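Local coordinates for extracellular ligand-binding receptor (Desulfohalobium retbaense DSM 5692, PDB 5ERE), which probably acts as an extracytoplasmic sensor of the leucine-binding protein family, binding 2-oxo-4-methylpentanoic acid in its periplasmic-binding-protein part and cytosine in a separate Cache-type part, at residues A[130-135]-A[168-173]; A[136-141]-A[183-188]. All coordinates share one frame; numbering follows the deposited sequence.

Interaction 1 (A[130-135]-A[168-173])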
ATOM      1  N   ALA A 130      -1.413  20.435  -5.949  1.00 51.81           N
ATOM      2  CA  ALA A 130      -1.539  20.592  -7.402  1.00 63.20           C
ATOM      3  C   ALA A 130      -1.000  19.351  -8.132  1.00 61.45           C
ATOM      4  O   ALA A 130      -0.024  18.731  -7.687  1.00 52.35           O
ATOM      5  CB  ALA A 130      -0.810  21.848  -7.874  1.00 59.70           C
ATOM      6  N   VAL A 131      -1.665  18.993  -9.231  1.00 58.10           N
ATOM      7  CA  VAL A 131      -1.208  17.937 -10.122  1.00 60.42           C
ATOM      8  C   VAL A 131      -0.968  18.486 -11.527  1.00 63.34           C
ATOM      9  O   VAL A 131      -1.836  19.128 -12.104  1.00 60.09           O
ATOM     10  CB  VAL A 131      -2.229  16.779 -10.214  1.00 53.11           C
ATOM     11  CG1 VAL A 131      -1.598  15.494 -10.901  1.00 54.10           C
ATOM     12  CG2 VAL A 131      -2.747  16.447  -8.856  1.00 51.08           C
ATOM     13  N   LEU A 132       0.225  18.234 -12.050  1.00 54.41           N
ATOM     14  CA  LEU A 132       0.521  18.376 -13.468  1.00 48.13           C
ATOM     15  C   LEU A 132       0.833  16.989 -14.068  1.00 60.88           C
ATOM     16  O   LEU A 132       1.843  16.365 -13.681  1.00 44.18           O
ATOM     17  CB  LEU A 132       1.700  19.326 -13.664  1.00 55.14           C
ATOM     18  CG  LEU A 132       2.112  19.702 -15.095  1.00 57.36           C
ATOM     19  CD1 LEU A 132       0.932  20.167 -15.951  1.00 50.73           C
ATOM     20  CD2 LEU A 132       3.163  20.794 -15.032  1.00 54.50           C
ATOM     21  N   ALA A 133      -0.019  16.512 -14.986  1.00 50.95           N
ATOM     22  CA  ALA A 133       0.091  15.136 -15.498  1.00 52.52           C
ATOM     23  C   ALA A 133       0.154  15.049 -17.020  1.00 58.81           C
ATOM     24  O   ALA A 133      -0.519  15.786 -17.743  1.00 53.49           O
ATOM     25  CB  ALA A 133      -1.075  14.303 -15.001  1.00 45.03           C
HETATM   26  N   MSE A 134       0.958  14.117 -17.498  1.00 46.87           N
HETATM   27  CA  MSE A 134       1.054  13.820 -18.918  1.00 44.84           C
HETATM   28  C   MSE A 134      -0.325  13.573 -19.465  1.00 45.20           C
HETATM   29  O   MSE A 134      -1.128  12.900 -18.824  1.00 43.83           O
HETATM   30  CB  MSE A 134       1.974  12.579 -19.166  1.00 48.93           C
HETATM   31  CG  MSE A 134       1.530  11.325 -18.471  1.00 51.55           C
HETATM   32 SE   MSE A 134       2.792   9.759 -18.833  0.80 49.81          SE
HETATM   33  CE  MSE A 134       4.389  10.404 -17.925  1.00 44.26           C
ATOM     34  N   ASP A 135      -0.613  14.130 -20.639  1.00 49.84           N
ATOM     35  CA  ASP A 135      -1.933  13.973 -21.249  1.00 62.48           C
ATOM     36  C   ASP A 135      -2.121  12.625 -21.967  1.00 57.63           C
ATOM     37  O   ASP A 135      -2.121  12.544 -23.198  1.00 55.01           O
ATOM     38  CB  ASP A 135      -2.205  15.133 -22.225  1.00 65.27           C
ATOM     39  CG  ASP A 135      -3.637  15.118 -22.769  1.00 75.43           C
ATOM     40  OD1 ASP A 135      -4.581  14.816 -22.000  1.00 74.84           O
ATOM     41  OD2 ASP A 135      -3.821  15.401 -23.971  1.00 81.06           O
ATOM     42  N   ALA A 168       4.028  26.582 -19.627  1.00 68.92           N
ATOM     43  CA  ALA A 168       4.025  27.910 -18.995  1.00 73.68           C
ATOM     44  C   ALA A 168       2.646  28.292 -18.452  1.00 72.01           C
ATOM     45  O   ALA A 168       2.531  28.856 -17.357  1.00 76.27           O
ATOM     46  CB  ALA A 168       4.506  28.970 -19.983  1.00 72.32           C
ATOM     47  N   ALA A 169       1.608  27.987 -19.224  1.00 62.88           N
ATOM     48  CA  ALA A 169       0.228  28.229 -18.808  1.00 69.93           C
ATOM     49  C   ALA A 169      -0.177  27.418 -17.591  1.00 75.85           C
ATOM     50  O   ALA A 169      -0.698  27.969 -16.615  1.00 65.98           O
ATOM     51  CB  ALA A 169      -0.720  27.919 -19.946  1.00 71.84           C
ATOM     52  N   GLN A 170       0.030  26.103 -17.675  1.00 65.98           N
ATOM     53  CA  GLN A 170      -0.389  25.193 -16.625  1.00 54.69           C
ATOM     54  C   GLN A 170       0.288  25.574 -15.334  1.00 55.94           C
ATOM     55  O   GLN A 170      -0.329  25.526 -14.278  1.00 57.05           O
ATOM     56  CB  GLN A 170      -0.043  23.736 -16.977  1.00 64.74           C
ATOM     57  CG  GLN A 170      -0.707  23.238 -18.233  1.00 61.15           C
ATOM     58  CD  GLN A 170       0.118  23.525 -19.478  1.00 68.49           C
ATOM     59  OE1 GLN A 170       0.689  24.619 -19.646  1.00 60.73           O
ATOM     60  NE2 GLN A 170       0.192  22.540 -20.359  1.00 69.46           N
ATOM     61  N   LEU A 171       1.567  25.943 -15.440  1.00 52.21           N
ATOM     62  CA  LEU A 171       2.366  26.343 -14.291  1.00 59.30           C
ATOM     63  C   LEU A 171       1.873  27.705 -13.752  1.00 69.97           C
ATOM     64  O   LEU A 171       2.023  27.985 -12.562  1.00 65.35           O
ATOM     65  CB  LEU A 171       3.854  26.421 -14.672  1.00 62.13           C
ATOM     66  CG  LEU A 171       4.716  25.152 -14.806  1.00 68.12           C
ATOM     67  CD1 LEU A 171       6.071  25.542 -15.368  1.00 68.68           C
ATOM     68  CD2 LEU A 171       4.886  24.404 -13.484  1.00 60.68           C
ATOM     69  N   ALA A 172       1.279  28.531 -14.616  1.00 67.68           N
ATOM     70  CA  ALA A 172       0.732  29.830 -14.176  1.00 72.67           C
ATOM     71  C   ALA A 172      -0.535  29.588 -13.370  1.00 71.17           C
ATOM     72  O   ALA A 172      -0.655  30.053 -12.236  1.00 67.97           O
ATOM     73  CB  ALA A 172       0.453  30.755 -15.365  1.00 71.61           C
ATOM     74  N   THR A 173      -1.461  28.828 -13.955  1.00 72.39           N
ATOM     75  CA  THR A 173      -2.631  28.339 -13.238  1.00 74.08           C
ATOM     76  C   THR A 173      -2.245  27.789 -11.878  1.00 77.98           C
ATOM     77  O   THR A 173      -2.906  28.046 -10.879  1.00 79.74           O
ATOM     78  CB  THR A 173      -3.333  27.218 -14.008  1.00 71.29           C
ATOM     79  OG1 THR A 173      -3.557  27.624 -15.357  1.00 68.01           O
ATOM     80  CG2 THR A 173      -4.658  26.844 -13.357  1.00 76.93           C
TER
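The isobutyl end of L132 rises from strand 129-134 against helix 168-175 and meets the aliphatic stem of Q170 at about a right angle. One methyl does most of this work: L132 CD1 lies 3.8 Å from Q170 CB and 4.2 Å from Q170 CG. The other methyl of L132 reaches the next helical residue, with L132 CD2 4.3 Å from L171 CD2. The L132 side chain is directed at the helix with CG anti to the backbone N (chi1 -175°), which carries the fork of the leucine up to the helix, where its two methyls meet two successive residues. Q170 bends at chi2 (88°), turning its amide aside from the leucine, and NE2 donates to the backbone carbonyls of E159 and D166. The glutamine thus serves twice, its methylenes packing on L132 while its amide ties the helix to the end of strand 154-160 and the loop that follows. Around the pair, Y160 and I193 also touch L132, and helix 190-199 packs on L171. A strand leucine buried beneath a helix that leads into the neighbouring parallel strand is characteristic of the three-layer alpha/beta/alpha sandwich of a periplasmic-binding-protein lobe.

Interaction 2 (A[136-141]-A[183-188]). With COI (2-oxo-4-methylpentanoic acid), chain B.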
ATOM      1  N   ASN A 136      -2.306  11.572 -21.179  1.00 51.32           N
ATOM      2  CA  ASN A 136      -2.670  10.276 -21.706  1.00 50.53           C
ATOM      3  C   ASN A 136      -3.359   9.517 -20.592  1.00 49.39           C
ATOM      4  O   ASN A 136      -3.529  10.069 -19.508  1.00 38.68           O
ATOM      5  CB  ASN A 136      -1.435   9.528 -22.227  1.00 49.00           C
ATOM      6  CG  ASN A 136      -0.293   9.514 -21.231  1.00 46.74           C
ATOM      7  OD1 ASN A 136      -0.477   9.198 -20.057  1.00 52.89           O
ATOM      8  ND2 ASN A 136       0.892   9.864 -21.696  1.00 43.94           N
ATOM      9  N   ASN A 137      -3.736   8.256 -20.821  1.00 43.42           N
ATOM     10  CA  ASN A 137      -4.545   7.570 -19.824  1.00 45.07           C
ATOM     11  C   ASN A 137      -3.778   7.300 -18.497  1.00 44.91           C
ATOM     12  O   ASN A 137      -4.401   7.075 -17.465  1.00 44.20           O
ATOM     13  CB  ASN A 137      -5.132   6.265 -20.398  1.00 47.64           C
ATOM     14  CG  ASN A 137      -4.057   5.183 -20.674  1.00 49.91           C
ATOM     15  OD1 ASN A 137      -2.905   5.493 -20.929  1.00 42.33           O
ATOM     16  ND2 ASN A 137      -4.461   3.924 -20.663  1.00 50.66           N
ATOM     17  N   LEU A 138      -2.448   7.368 -18.488  1.00 46.16           N
ATOM     18  CA  LEU A 138      -1.754   7.281 -17.209  1.00 44.82           C
ATOM     19  C   LEU A 138      -1.979   8.565 -16.406  1.00 41.30           C
ATOM     20  O   LEU A 138      -2.312   8.513 -15.227  1.00 39.00           O
ATOM     21  CB  LEU A 138      -0.241   7.028 -17.387  1.00 42.97           C
ATOM     22  CG  LEU A 138       0.558   6.913 -16.070  1.00 41.79           C
ATOM     23  CD1 LEU A 138       0.299   5.596 -15.335  1.00 40.51           C
ATOM     24  CD2 LEU A 138       2.059   7.059 -16.292  1.00 43.74           C
ATOM     25  N   GLY A 139      -1.750   9.712 -17.032  1.00 45.75           N
ATOM     26  CA  GLY A 139      -1.986  10.989 -16.373  1.00 51.25           C
ATOM     27  C   GLY A 139      -3.418  11.092 -15.884  1.00 39.60           C
ATOM     28  O   GLY A 139      -3.686  11.402 -14.724  1.00 46.45           O
ATOM     29  N   SER A 140      -4.354  10.793 -16.766  1.00 49.40           N
ATOM     30  CA  SER A 140      -5.758  11.025 -16.441  1.00 54.79           C
ATOM     31  C   SER A 140      -6.195  10.061 -15.334  1.00 56.13           C
ATOM     32  O   SER A 140      -6.996  10.402 -14.469  1.00 50.93           O
ATOM     33  CB  SER A 140      -6.624  10.876 -17.693  1.00 53.17           C
ATOM     34  OG  SER A 140      -6.749   9.516 -18.050  1.00 60.62           O
ATOM     35  N   SER A 141      -5.636   8.859 -15.324  1.00 48.47           N
ATOM     36  CA  SER A 141      -5.989   7.913 -14.277  1.00 43.54           C
ATOM     37  C   SER A 141      -5.504   8.386 -12.905  1.00 44.95           C
ATOM     38  O   SER A 141      -6.230   8.293 -11.918  1.00 46.50           O
ATOM     39  CB  SER A 141      -5.421   6.523 -14.610  1.00 47.16           C
ATOM     40  OG  SER A 141      -5.894   5.584 -13.683  1.00 55.08           O
ATOM     41  N   VAL A 183       2.299  17.475  -7.475  1.00 55.80           N
ATOM     42  CA  VAL A 183       2.424  16.122  -7.979  1.00 52.16           C
ATOM     43  C   VAL A 183       2.595  16.061  -9.493  1.00 52.16           C
ATOM     44  O   VAL A 183       1.697  16.425 -10.256  1.00 48.00           O
ATOM     45  CB  VAL A 183       1.196  15.298  -7.581  1.00 52.19           C
ATOM     46  CG1 VAL A 183       1.114  13.957  -8.399  1.00 57.76           C
ATOM     47  CG2 VAL A 183       1.248  15.040  -6.097  1.00 56.80           C
ATOM     48  N   LEU A 184       3.744  15.556  -9.920  1.00 53.27           N
ATOM     49  CA  LEU A 184       4.038  15.391 -11.337  1.00 48.46           C
ATOM     50  C   LEU A 184       3.829  13.964 -11.838  1.00 44.59           C
ATOM     51  O   LEU A 184       4.593  13.070 -11.472  1.00 40.75           O
ATOM     52  CB  LEU A 184       5.468  15.803 -11.586  1.00 45.47           C
ATOM     53  CG  LEU A 184       5.753  17.196 -11.023  1.00 46.10           C
ATOM     54  CD1 LEU A 184       7.198  17.458 -11.220  1.00 47.69           C
ATOM     55  CD2 LEU A 184       4.890  18.296 -11.704  1.00 46.54           C
ATOM     56  N   ILE A 185       2.824  13.734 -12.684  1.00 44.86           N
ATOM     57  CA  ILE A 185       2.695  12.413 -13.301  1.00 42.15           C
ATOM     58  C   ILE A 185       3.544  12.457 -14.586  1.00 43.55           C
ATOM     59  O   ILE A 185       3.079  12.734 -15.687  1.00 46.13           O
ATOM     60  CB  ILE A 185       1.227  12.002 -13.570  1.00 47.54           C
ATOM     61  CG1 ILE A 185       0.347  12.218 -12.326  1.00 49.93           C
ATOM     62  CG2 ILE A 185       1.165  10.537 -13.975  1.00 39.13           C
ATOM     63  CD1 ILE A 185       0.904  11.621 -11.012  1.00 51.07           C
ATOM     64  N   SER A 186       4.824  12.178 -14.378  1.00 41.97           N
ATOM     65  CA  SER A 186       5.885  12.431 -15.325  1.00 45.40           C
ATOM     66  C   SER A 186       6.961  11.348 -15.243  1.00 40.44           C
ATOM     67  O   SER A 186       7.254  10.791 -14.179  1.00 41.71           O
ATOM     68  CB  SER A 186       6.564  13.791 -15.055  1.00 46.41           C
ATOM     69  OG  SER A 186       5.647  14.830 -14.824  1.00 46.65           O
ATOM     70  N   ALA A 187       7.590  11.098 -16.376  1.00 40.11           N
ATOM     71  CA  ALA A 187       8.846  10.376 -16.388  1.00 42.83           C
ATOM     72  C   ALA A 187       9.982  11.412 -16.405  1.00 45.41           C
ATOM     73  O   ALA A 187       9.942  12.386 -15.639  1.00 43.64           O
ATOM     74  CB  ALA A 187       8.901   9.408 -17.593  1.00 34.96           C
ATOM     75  N   GLY A 188      10.988  11.231 -17.251  1.00 46.42           N
ATOM     76  CA  GLY A 188      12.197  12.054 -17.167  1.00 38.77           C
ATOM     77  C   GLY A 188      11.973  13.552 -17.423  1.00 46.69           C
ATOM     78  O   GLY A 188      12.780  14.369 -16.984  1.00 39.98           O
TER
HETATM   79  C1  COI B 601       2.905   3.725 -17.669  1.00 36.97           C
HETATM   80  O1  COI B 601       2.051   3.897 -18.579  1.00 37.44           O
HETATM   81  O2  COI B 601       2.613   3.196 -16.568  1.00 38.38           O
HETATM   82  C2  COI B 601       4.317   4.111 -17.949  1.00 41.90           C
HETATM   83  O3  COI B 601       5.166   3.994 -17.085  1.00 38.78           O
HETATM   84  C3  COI B 601       4.597   4.603 -19.349  1.00 42.07           C
HETATM   85  C4  COI B 601       5.988   5.123 -19.442  1.00 50.08           C
HETATM   86  C5  COI B 601       6.407   5.027 -20.894  1.00 44.57           C
HETATM   87  C6  COI B 601       5.915   6.552 -18.924  1.00 45.60           C
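I185 lays its CG2 methyl over the first turn of helix 137-149, overlapping G139 CA and the CG and carbonyl O of L138. The contact belongs to the Rossmann-like alpha/beta lobe of a type I periplasmic binding protein, where the C-terminal ends of parallel strands and the N-termini of helices border the ligand cleft. CG2 sits 4.0 Å from G139 CA, in van der Waals contact with a residue that has no side chain to intervene. The same methyl is 4.2 Å from L138 CG and equally near L138 O, so one branch of the isoleucine touches both residues. With CG1 beside the backbone N (chi1 -49°), CG2 stands anti to that nitrogen and is the branch turned to the helix. I185 is also the centre of an inverse gamma turn, at the point where strand 181-185 gives way to loop.

N136 is the N-cap of the helix: its OD1 accepts weak bonds from the backbone N of L138 and of G139, the latter nearly straight at 168°. Beyond the cap, N137 ND2 donates to the S72 carbonyl, joining this helix start to helix 72-84. L138 faces the ligand with both methyls, extended from the helix by a chi1 of -180°. L138 CD2 lies 3.7 Å from the carboxylate carbon C1 of 2-oxo-4-methylpentanoic acid, and L138 CD1 lies 3.6 Å from carboxylate oxygen O2.

How the interactions relate
Interactions 1 and 2 interlock along the chain: strand 129-134 of interaction 1 runs on into helix 137-149 of interaction 2, and helix 168-175 leads to strand 181-185. Their centres are 11 Å apart, and the two strands are parallel neighbours in one sheet. A probable hydrogen bond joins A130 O to V183 N at 2.6 Å, and another joins L132 N to V183 O at 2.9 Å. Side chains meet as well, with A133 CB 3.6 Å from I185 CB. The L132 contact lies away from the ligand, although its strand ends at M134, whose CE is 4.3 Å from ligand C6; interaction 2 contributes L138 to the pocket, where S72 OG, A95 N and R210 NH2 also hydrogen-bond the ligand.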